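Local atomic coordinates of multifunctional non-homologous end joining DNA repair protein LigD (Mycobacterium tuberculosis, PDB entry 2IRY), a protein that probably works with Ku to repair DNA double-strand breaks by non-homologous end joining, its polymerase domain adding nucleotides to the broken ends before ligation. Residues Val115-Phe120 against Arg136-Leu141; Phe171-Gly176 against Asp285-Leu290; His181-Leu186 against Lys238-Pro243. One frame throughout, in Å; residues are numbered along the deposited sequence.

Contact 1: residues Val115-Phe120 against Arg136-Leu141; sequences VPQWRF and RLVFDL. With MN (manganese (II) ion), chain C; DGT (2'-deoxyguanosine-5'-triphosphate), chain D.
In the primase-polymerase domain, the metal site lies farther along strand 129-143 from R136 and V138, which receive the side chain of Q117 at the foot of the beta hairpin 118-122/129-143. The Q117 chain bends at chi2 (-44°), bringing its end to R136 and V138. There CG lies 3.6 Å from CG1 of V138, the two side chains crossing nearly at right angles. The amide reaches the edge of the R136 guanidinium, close to its plane, with the two planes 36° apart; which amide atom faces R136 is uncertain. CG2 of V115 approaches the NH2 end, near the guanidinium plane, 3.5 Å from NH2 of R136. The charge of R136 has its main partner in D291, and H46 O takes a further bond from NH1. Two residues beyond V138, D140 binds manganese through OD1 at 2.5 Å, consistent with the metal-binding role expected of it in this polymerase, and O2G of the dGTP binds the ion at 2.1 Å. Water 1, also a metal ligand, lies 2.5 Å from OD2 of D140. Y183 of strand 180-186 packs on Q117 and V138, and T184 bonds L137 along the backbone. Helix 192-209 covers L137 and F139, helix 149-164 lies against F139 and L141, and T240 of strand 240-241 pairs with V115.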
# COMPACT_ATOMS: atom_id res chain seq x y z
N VAL A 115 1.20 -2.71 -4.24
CA VAL A 115 1.60 -4.12 -4.11
C VAL A 115 0.41 -5.00 -3.72
O VAL A 115 -0.51 -4.53 -3.05
CB VAL A 115 2.79 -4.35 -3.08
CG1 VAL A 115 4.04 -3.61 -3.53
CG2 VAL A 115 2.38 -3.96 -1.62
N PRO A 116 0.43 -6.29 -4.13
CA PRO A 116 -0.58 -7.20 -3.59
C PRO A 116 -0.18 -7.74 -2.22
O PRO A 116 0.90 -7.41 -1.70
CB PRO A 116 -0.62 -8.32 -4.63
CG PRO A 116 0.85 -8.37 -5.16
CD PRO A 116 1.32 -6.93 -5.12
N GLN A 117 -1.03 -8.60 -1.65
CA GLN A 117 -0.88 -9.11 -0.29
C GLN A 117 -0.12 -10.46 -0.24
O GLN A 117 0.04 -11.06 0.84
CB GLN A 117 -2.27 -9.17 0.43
CG GLN A 117 -3.09 -7.85 0.26
CD GLN A 117 -2.22 -6.61 0.46
OE1 GLN A 117 -2.12 -5.74 -0.43
NE2 GLN A 117 -1.55 -6.57 1.58
N TRP A 118 0.34 -10.92 -1.41
CA TRP A 118 1.16 -12.14 -1.52
C TRP A 118 2.58 -11.77 -1.92
O TRP A 118 2.81 -10.68 -2.41
CB TRP A 118 0.57 -13.12 -2.54
CG TRP A 118 0.33 -12.57 -3.90
CD1 TRP A 118 -0.87 -12.08 -4.38
CD2 TRP A 118 1.26 -12.48 -4.99
NE1 TRP A 118 -0.72 -11.67 -5.68
CE2 TRP A 118 0.57 -11.92 -6.09
CE3 TRP A 118 2.62 -12.83 -5.15
CZ2 TRP A 118 1.18 -11.71 -7.34
CZ3 TRP A 118 3.23 -12.58 -6.39
CH2 TRP A 118 2.51 -12.03 -7.46
N ARG A 119 3.51 -12.70 -1.70
CA ARG A 119 4.90 -12.55 -2.12
C ARG A 119 5.29 -13.68 -3.04
O ARG A 119 4.73 -14.77 -2.97
CB ARG A 119 5.83 -12.57 -0.91
CG ARG A 119 5.65 -11.39 0.06
CD ARG A 119 6.47 -11.66 1.33
NE ARG A 119 7.90 -11.71 1.06
CZ ARG A 119 8.82 -11.07 1.79
NH1 ARG A 119 8.46 -10.37 2.87
NH2 ARG A 119 10.10 -11.15 1.46
N PHE A 120 6.24 -13.39 -3.93
CA PHE A 120 6.90 -14.42 -4.71
C PHE A 120 7.65 -15.38 -3.81
O PHE A 120 8.22 -14.96 -2.78
CB PHE A 120 7.91 -13.81 -5.70
CG PHE A 120 7.26 -13.07 -6.84
CD1 PHE A 120 6.69 -13.77 -7.90
CD2 PHE A 120 7.19 -11.67 -6.83
CE1 PHE A 120 6.07 -13.09 -8.95
CE2 PHE A 120 6.60 -10.99 -7.89
CZ PHE A 120 6.02 -11.70 -8.94
N ARG A 136 -0.64 -11.66 4.39
CA ARG A 136 -1.42 -10.73 5.23
C ARG A 136 -2.76 -10.45 4.57
O ARG A 136 -2.90 -10.66 3.36
CB ARG A 136 -0.64 -9.41 5.43
CG ARG A 136 -0.40 -8.59 4.14
CD ARG A 136 0.72 -7.58 4.31
NE ARG A 136 0.76 -6.71 3.13
CZ ARG A 136 1.83 -6.06 2.66
NH1 ARG A 136 3.03 -6.12 3.26
NH2 ARG A 136 1.67 -5.32 1.55
N LEU A 137 -3.74 -10.03 5.37
CA LEU A 137 -5.01 -9.52 4.86
C LEU A 137 -4.96 -8.01 4.83
O LEU A 137 -4.27 -7.40 5.65
CB LEU A 137 -6.18 -9.93 5.78
CG LEU A 137 -6.39 -11.40 6.12
CD1 LEU A 137 -7.63 -11.57 7.00
CD2 LEU A 137 -6.54 -12.20 4.83
N VAL A 138 -5.66 -7.42 3.86
CA VAL A 138 -5.91 -5.95 3.84
C VAL A 138 -7.43 -5.71 3.72
O VAL A 138 -8.12 -6.40 2.95
CB VAL A 138 -5.15 -5.19 2.71
CG1 VAL A 138 -5.69 -5.56 1.34
CG2 VAL A 138 -5.25 -3.69 2.92
N PHE A 139 -7.93 -4.77 4.51
CA PHE A 139 -9.28 -4.25 4.37
C PHE A 139 -9.18 -2.78 3.97
O PHE A 139 -8.36 -2.04 4.53
CB PHE A 139 -10.03 -4.38 5.69
CG PHE A 139 -10.24 -5.79 6.12
CD1 PHE A 139 -11.39 -6.47 5.74
CD2 PHE A 139 -9.28 -6.46 6.91
CE1 PHE A 139 -11.61 -7.83 6.13
CE2 PHE A 139 -9.48 -7.81 7.29
CZ PHE A 139 -10.65 -8.49 6.90
N ASP A 140 -9.98 -2.38 3.00
CA ASP A 140 -10.02 -0.99 2.62
C ASP A 140 -11.34 -0.43 3.14
O ASP A 140 -12.40 -0.84 2.69
CB ASP A 140 -9.88 -0.86 1.11
CG ASP A 140 -9.99 0.54 0.63
OD1 ASP A 140 -10.08 1.50 1.43
OD2 ASP A 140 -9.99 0.69 -0.61
N LEU A 141 -11.24 0.45 4.13
CA LEU A 141 -12.44 1.07 4.69
C LEU A 141 -12.67 2.42 4.01
O LEU A 141 -11.90 3.39 4.19
CB LEU A 141 -12.32 1.21 6.22
CG LEU A 141 -12.57 -0.03 7.09
CD1 LEU A 141 -11.76 -1.28 6.67
CD2 LEU A 141 -12.31 0.30 8.56
MN MN C . -10.71 3.23 -0.23
PG DGT D . -9.24 6.02 -0.63
O1G DGT D . -9.51 7.47 -0.94
O2G DGT D . -10.41 5.13 -1.02
O3G DGT D . -8.71 5.80 0.77
O3B DGT D . -7.99 5.61 -1.58
PB DGT D . -7.41 4.11 -1.82
O1B DGT D . -5.91 4.17 -1.84
O2B DGT D . -8.06 3.10 -0.90
O3A DGT D . -7.93 3.77 -3.32
PA DGT D . -7.42 4.58 -4.62
O1A DGT D . -8.31 4.27 -5.80
O2A DGT D . -7.26 6.04 -4.24
O5' DGT D . -5.96 3.90 -4.89
C5' DGT D . -5.82 2.52 -5.26
C4' DGT D . -7.03 1.98 -6.03
O4' DGT D . -6.77 1.96 -7.44
C3' DGT D . -7.45 0.58 -5.64
O3' DGT D . -8.55 0.65 -4.72
C2' DGT D . -7.89 -0.08 -6.94
C1' DGT D . -7.31 0.80 -8.05
N9 DGT D . -6.20 0.12 -8.76
C8 DGT D . -5.24 -0.61 -8.18
N7 DGT D . -4.35 -1.10 -9.08
C5 DGT D . -4.76 -0.66 -10.29
C6 DGT D . -4.28 -0.80 -11.68
O6 DGT D . -3.25 -1.47 -11.90
N1 DGT D . -4.96 -0.20 -12.66
C2 DGT D . -6.08 0.52 -12.41
N2 DGT D . -6.72 1.11 -13.46
N3 DGT D . -6.58 0.71 -11.16
C4 DGT D . -5.98 0.15 -10.08
O HOH W 1 -10.39 2.46 -2.26
O HOH W 2 -9.66 3.90 1.88

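Contact 2: residues Phe171-Gly176 against Asp285-Leu290; sequences FPVTSG and DLLERL. With DGT (2'-deoxyguanosine-5'-triphosphate), chain D.
F171, at the start of strand 171-174, meets the loop that follows helix 273-283 with a buried apolar side, formed with L287 near V173, and another side where the exposed R289 lies. On the buried side CD2 of L287 lies 3.4 Å from CB of F171, the two side chains sliding past each other in opposite directions. In L287, chi2 near -176° extends CD1 and turns the CD2 branch to F171; CD2 also lies 4.1 Å from CG2 of V173. Toward solvent the ring meets R289, whose chain bends at chi3 (-44°) and brings NH2 to 3.2 Å from CE1 of F171. Ring and guanidinium are tilted 37° from each other, so they do not stack flat. L290 adds a looser apolar touch, its CD1 4.2 Å from CD2 of F171. The loop has its own bracing: D285 begins a type I turn and forms an Asx turn, its OD1 taking the N-H of L287 at 3.0 Å from above the carboxylate plane. At the other end of the first segment, S175 OG donates to O3G of the dGTP at 2.6 Å. The contact thus joins the loop after helix 273-283, at the end of this polymerase domain construct, to the central sheet, where strand 171-174 lies between strands 180-186 and 256-257; P185 packs on F171 and L290, and helix 29-47 touches D285.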
# COMPACT_ATOMS: atom_id res chain seq x y z
N PHE A 171 -3.31 -3.65 12.07
CA PHE A 171 -2.50 -2.43 11.98
C PHE A 171 -3.18 -1.41 11.08
O PHE A 171 -3.41 -1.68 9.88
CB PHE A 171 -1.10 -2.73 11.41
CG PHE A 171 -0.31 -3.72 12.23
CD1 PHE A 171 0.59 -3.27 13.19
CD2 PHE A 171 -0.45 -5.09 12.01
CE1 PHE A 171 1.35 -4.20 13.96
CE2 PHE A 171 0.29 -6.01 12.76
CZ PHE A 171 1.19 -5.57 13.74
N PRO A 172 -3.48 -0.22 11.62
CA PRO A 172 -4.14 0.77 10.75
C PRO A 172 -3.17 1.67 9.95
O PRO A 172 -2.14 2.08 10.47
CB PRO A 172 -4.94 1.62 11.74
CG PRO A 172 -4.14 1.56 13.02
CD PRO A 172 -3.36 0.27 13.02
N VAL A 173 -3.55 1.99 8.73
CA VAL A 173 -2.74 2.85 7.87
C VAL A 173 -3.73 3.78 7.17
O VAL A 173 -4.49 3.34 6.31
CB VAL A 173 -1.97 2.00 6.78
CG1 VAL A 173 -1.18 2.89 5.84
CG2 VAL A 173 -1.04 0.94 7.40
N THR A 174 -3.70 5.08 7.47
CA THR A 174 -4.53 6.03 6.71
C THR A 174 -3.98 6.07 5.28
O THR A 174 -2.77 6.16 5.09
CB THR A 174 -4.58 7.44 7.36
OG1 THR A 174 -3.25 7.88 7.73
CG2 THR A 174 -5.48 7.40 8.62
N SER A 175 -4.87 5.98 4.29
CA SER A 175 -4.46 5.74 2.90
C SER A 175 -3.70 6.87 2.22
O SER A 175 -3.01 6.63 1.20
CB SER A 175 -5.70 5.37 2.04
OG SER A 175 -6.45 6.55 1.75
N GLY A 176 -3.84 8.10 2.72
CA GLY A 176 -3.30 9.29 2.04
C GLY A 176 -4.33 9.95 1.13
O GLY A 176 -4.12 11.07 0.60
N ASP A 285 9.18 2.17 12.92
CA ASP A 285 8.12 1.63 12.08
C ASP A 285 6.99 1.05 12.96
O ASP A 285 7.17 0.02 13.63
CB ASP A 285 8.70 0.52 11.20
CG ASP A 285 7.71 -0.05 10.20
OD1 ASP A 285 6.66 0.56 9.97
OD2 ASP A 285 8.04 -1.12 9.63
N LEU A 286 5.82 1.69 12.90
CA LEU A 286 4.64 1.15 13.60
C LEU A 286 4.17 -0.20 13.02
O LEU A 286 3.50 -0.96 13.72
CB LEU A 286 3.50 2.18 13.65
CG LEU A 286 3.78 3.54 14.33
CD1 LEU A 286 2.59 4.49 14.18
CD2 LEU A 286 4.13 3.38 15.82
N LEU A 287 4.56 -0.50 11.78
CA LEU A 287 4.28 -1.76 11.11
C LEU A 287 5.41 -2.80 11.23
O LEU A 287 5.39 -3.81 10.52
CB LEU A 287 4.00 -1.52 9.61
CG LEU A 287 2.83 -0.67 9.19
CD1 LEU A 287 2.75 -0.70 7.66
CD2 LEU A 287 1.53 -1.16 9.83
N GLU A 288 6.36 -2.60 12.15
CA GLU A 288 7.50 -3.51 12.29
C GLU A 288 7.06 -4.98 12.37
O GLU A 288 7.73 -5.86 11.84
CB GLU A 288 8.34 -3.16 13.53
CG GLU A 288 9.60 -4.01 13.67
CD GLU A 288 10.35 -3.76 14.97
OE1 GLU A 288 10.65 -2.58 15.27
OE2 GLU A 288 10.65 -4.75 15.67
N ARG A 289 5.93 -5.23 13.02
CA ARG A 289 5.48 -6.61 13.24
C ARG A 289 4.63 -7.20 12.09
O ARG A 289 4.26 -8.38 12.14
CB ARG A 289 4.73 -6.69 14.56
CG ARG A 289 5.61 -6.45 15.79
CD ARG A 289 4.79 -6.48 17.10
NE ARG A 289 3.53 -5.72 16.98
CZ ARG A 289 3.39 -4.41 17.19
NH1 ARG A 289 4.44 -3.66 17.51
NH2 ARG A 289 2.19 -3.85 17.06
N LEU A 290 4.35 -6.40 11.07
CA LEU A 290 3.47 -6.85 9.98
C LEU A 290 4.09 -7.91 9.05
O LEU A 290 3.42 -8.87 8.64
CB LEU A 290 2.93 -5.67 9.17
CG LEU A 290 2.07 -5.96 7.94
CD1 LEU A 290 0.79 -6.71 8.30
CD2 LEU A 290 1.79 -4.64 7.20
PG DGT D . -9.24 6.02 -0.63
O1G DGT D . -9.51 7.47 -0.94
O2G DGT D . -10.41 5.13 -1.02
O3G DGT D . -8.71 5.80 0.77
O3B DGT D . -7.99 5.61 -1.58
PB DGT D . -7.41 4.11 -1.82
O1B DGT D . -5.91 4.17 -1.84
O2B DGT D . -8.06 3.10 -0.90
O3A DGT D . -7.93 3.77 -3.32
PA DGT D . -7.42 4.58 -4.62
O1A DGT D . -8.31 4.27 -5.80
O2A DGT D . -7.26 6.04 -4.24
O5' DGT D . -5.96 3.90 -4.89
C5' DGT D . -5.82 2.52 -5.26
C4' DGT D . -7.03 1.98 -6.03
O4' DGT D . -6.77 1.96 -7.44
C3' DGT D . -7.45 0.58 -5.64
O3' DGT D . -8.55 0.65 -4.72
C2' DGT D . -7.89 -0.08 -6.94
C1' DGT D . -7.31 0.80 -8.05
N9 DGT D . -6.20 0.12 -8.76
C8 DGT D . -5.24 -0.61 -8.18
N7 DGT D . -4.35 -1.10 -9.08
C5 DGT D . -4.76 -0.66 -10.29
C6 DGT D . -4.28 -0.80 -11.68
O6 DGT D . -3.25 -1.47 -11.90
N1 DGT D . -4.96 -0.20 -12.66
C2 DGT D . -6.08 0.52 -12.41
N2 DGT D . -6.72 1.11 -13.46
N3 DGT D . -6.58 0.71 -11.16
C4 DGT D . -5.98 0.15 -10.08

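Contact 3: residues His181-Leu186 against Lys238-Pro243; sequences HLYTPL and KTTIAP. With DGT (2'-deoxyguanosine-5'-triphosphate), chain D.
With CG anti to the carbonyl carbon in both H181 and Y183, chi1 (-59° and -71°) directs their rings to T240, I241 and P243; standing two residues apart on strand 180-186, they lie on the same side of it. T240 answers with CG2 anti to its own N, so that this methyl faces both, 3.6 Å from OH of Y183 and a little farther from ND1 of H181. The imidazole is held at its edge on several sides. NE2 donates to O2B of the dGTP at 2.7 Å, with an N-H...O angle of 152°, while CG2 of I241 comes in near the ring plane, 3.5 Å from CE1. ND1 faces water 3, also in plane, at 3.1 Å. That water donates to I241 O and is hydrogen-bonded to OH of Y183, so a single water ties both rings to the strand opposite. A second, water 4, bonds to OH of Y183 and probably donates a long bond to T240 O at 3.2 Å. The phenol is further packed by P243, whose CG lies 3.9 Å from CE2 of Y183. T240 OG1 turns to Q233, a residue probably involved in substrate binding. Next to it, T239 brings OG1 to 3.0 Å from N7 of the guanine, so this segment reaches the base while H181 grips the beta-phosphate. The residues fit the substrate-site roles expected for H181 and T239. Strand 180-186 lies between strands 129-143 and 171-174, with D140 against H181 and V138 against Y183, while strand 240-241 forms an outer strand of the second sheet, next to strand 112-115; the contact therefore bridges the two sheets around the nucleotide.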
# COMPACT_ATOMS: atom_id res chain seq x y z
N HIS A 181 -6.89 1.93 5.55
CA HIS A 181 -6.55 0.54 5.29
C HIS A 181 -6.13 -0.16 6.59
O HIS A 181 -5.44 0.45 7.46
CB HIS A 181 -5.44 0.44 4.23
CG HIS A 181 -5.82 1.06 2.92
ND1 HIS A 181 -4.90 1.44 1.97
CD2 HIS A 181 -7.04 1.39 2.41
CE1 HIS A 181 -5.53 1.93 0.92
NE2 HIS A 181 -6.83 1.92 1.16
N LEU A 182 -6.56 -1.42 6.72
CA LEU A 182 -6.22 -2.26 7.87
C LEU A 182 -5.50 -3.51 7.38
O LEU A 182 -6.02 -4.21 6.48
CB LEU A 182 -7.47 -2.68 8.67
CG LEU A 182 -8.41 -1.58 9.15
CD1 LEU A 182 -9.59 -2.16 9.93
CD2 LEU A 182 -7.67 -0.54 10.05
N TYR A 183 -4.32 -3.77 7.94
CA TYR A 183 -3.51 -4.93 7.60
C TYR A 183 -3.42 -5.88 8.79
O TYR A 183 -3.28 -5.44 9.93
CB TYR A 183 -2.08 -4.50 7.25
CG TYR A 183 -1.94 -3.77 5.93
CD1 TYR A 183 -1.81 -4.47 4.72
CD2 TYR A 183 -1.93 -2.36 5.90
CE1 TYR A 183 -1.67 -3.78 3.50
CE2 TYR A 183 -1.78 -1.65 4.69
CZ TYR A 183 -1.65 -2.37 3.50
OH TYR A 183 -1.53 -1.69 2.30
N THR A 184 -3.43 -7.18 8.51
CA THR A 184 -3.24 -8.17 9.57
C THR A 184 -2.38 -9.31 9.03
O THR A 184 -2.71 -9.89 8.00
CB THR A 184 -4.58 -8.69 10.12
OG1 THR A 184 -4.34 -9.80 11.00
CG2 THR A 184 -5.49 -9.13 9.04
N PRO A 185 -1.25 -9.59 9.70
CA PRO A 185 -0.40 -10.69 9.24
C PRO A 185 -1.03 -12.04 9.59
O PRO A 185 -1.57 -12.23 10.69
CB PRO A 185 0.91 -10.47 10.01
CG PRO A 185 0.51 -9.73 11.24
CD PRO A 185 -0.66 -8.88 10.85
N LEU A 186 -0.99 -12.95 8.63
CA LEU A 186 -1.53 -14.29 8.83
C LEU A 186 -0.57 -15.21 9.60
O LEU A 186 0.63 -15.25 9.32
CB LEU A 186 -1.89 -14.92 7.47
CG LEU A 186 -3.04 -14.23 6.71
CD1 LEU A 186 -3.09 -14.67 5.24
CD2 LEU A 186 -4.40 -14.42 7.40
N LYS A 238 -5.39 -8.22 -7.50
CA LYS A 238 -5.54 -6.80 -7.03
C LYS A 238 -4.30 -6.25 -6.33
O LYS A 238 -3.53 -6.99 -5.75
CB LYS A 238 -6.76 -6.63 -6.12
CG LYS A 238 -8.13 -6.88 -6.79
CD LYS A 238 -8.29 -5.96 -7.99
CE LYS A 238 -9.76 -5.70 -8.31
NZ LYS A 238 -10.45 -6.95 -8.71
N THR A 239 -4.10 -4.93 -6.41
CA THR A 239 -2.95 -4.29 -5.71
C THR A 239 -3.46 -3.15 -4.86
O THR A 239 -4.53 -2.58 -5.16
CB THR A 239 -1.87 -3.74 -6.68
OG1 THR A 239 -2.43 -2.74 -7.55
CG2 THR A 239 -1.33 -4.82 -7.49
N THR A 240 -2.71 -2.81 -3.81
CA THR A 240 -3.10 -1.78 -2.85
C THR A 240 -1.89 -0.89 -2.61
O THR A 240 -0.76 -1.38 -2.54
CB THR A 240 -3.59 -2.46 -1.53
OG1 THR A 240 -4.79 -3.22 -1.80
CG2 THR A 240 -3.85 -1.45 -0.44
N ILE A 241 -2.13 0.42 -2.49
CA ILE A 241 -1.06 1.38 -2.19
C ILE A 241 -0.16 0.88 -1.06
O ILE A 241 -0.64 0.44 0.01
CB ILE A 241 -1.66 2.79 -1.86
CG1 ILE A 241 -0.55 3.84 -1.86
CG2 ILE A 241 -2.47 2.75 -0.53
CD1 ILE A 241 -0.07 4.17 -3.29
N ALA A 242 1.15 0.91 -1.28
CA ALA A 242 2.08 0.38 -0.28
C ALA A 242 2.17 1.32 0.90
O ALA A 242 2.17 2.53 0.71
CB ALA A 242 3.47 0.17 -0.89
N PRO A 243 2.24 0.76 2.13
CA PRO A 243 2.58 1.64 3.27
C PRO A 243 3.84 2.49 3.00
O PRO A 243 4.83 2.00 2.44
CB PRO A 243 2.86 0.64 4.39
CG PRO A 243 1.88 -0.54 4.06
CD PRO A 243 2.04 -0.64 2.54
PG DGT D . -9.24 6.02 -0.63
O1G DGT D . -9.51 7.47 -0.94
O2G DGT D . -10.41 5.13 -1.02
O3G DGT D . -8.71 5.80 0.77
O3B DGT D . -7.99 5.61 -1.58
PB DGT D . -7.41 4.11 -1.82
O1B DGT D . -5.91 4.17 -1.84
O2B DGT D . -8.06 3.10 -0.90
O3A DGT D . -7.93 3.77 -3.32
PA DGT D . -7.42 4.58 -4.62
O1A DGT D . -8.31 4.27 -5.80
O2A DGT D . -7.26 6.04 -4.24
O5' DGT D . -5.96 3.90 -4.89
C5' DGT D . -5.82 2.52 -5.26
C4' DGT D . -7.03 1.98 -6.03
O4' DGT D . -6.77 1.96 -7.44
C3' DGT D . -7.45 0.58 -5.64
O3' DGT D . -8.55 0.65 -4.72
C2' DGT D . -7.89 -0.08 -6.94
C1' DGT D . -7.31 0.80 -8.05
N9 DGT D . -6.20 0.12 -8.76
C8 DGT D . -5.24 -0.61 -8.18
N7 DGT D . -4.35 -1.10 -9.08
C5 DGT D . -4.76 -0.66 -10.29
C6 DGT D . -4.28 -0.80 -11.68
O6 DGT D . -3.25 -1.47 -11.90
N1 DGT D . -4.96 -0.20 -12.66
C2 DGT D . -6.08 0.52 -12.41
N2 DGT D . -6.72 1.11 -13.46
N3 DGT D . -6.58 0.71 -11.16
C4 DGT D . -5.98 0.15 -10.08
O HOH W 3 -1.86 0.86 2.41
O HOH W 4 -0.49 -3.22 0.09

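Overall arrangement
The three contacts gather round one dGTP. Contacts 1 and 3 have centres about 4 Å apart and share a sheet: L137 N lies 2.8 Å from T184 O and F139 N 2.8 Å from L182 O, which are probable hydrogen bonds between strands 129-143 and 180-186. On the other flank of strand 180-186, contact 2 follows through F171 N, 2.8 Å from Y183 O, its centre about 9 Å from that of contact 3. Contacts 1 and 2 meet through packing of R136 on L290. D140 with manganese and H181 face the triphosphate from neighbouring strands, and S175 from the loop after strand 171-174; T239, just before strand 240-241 of the second sheet, reaches the base.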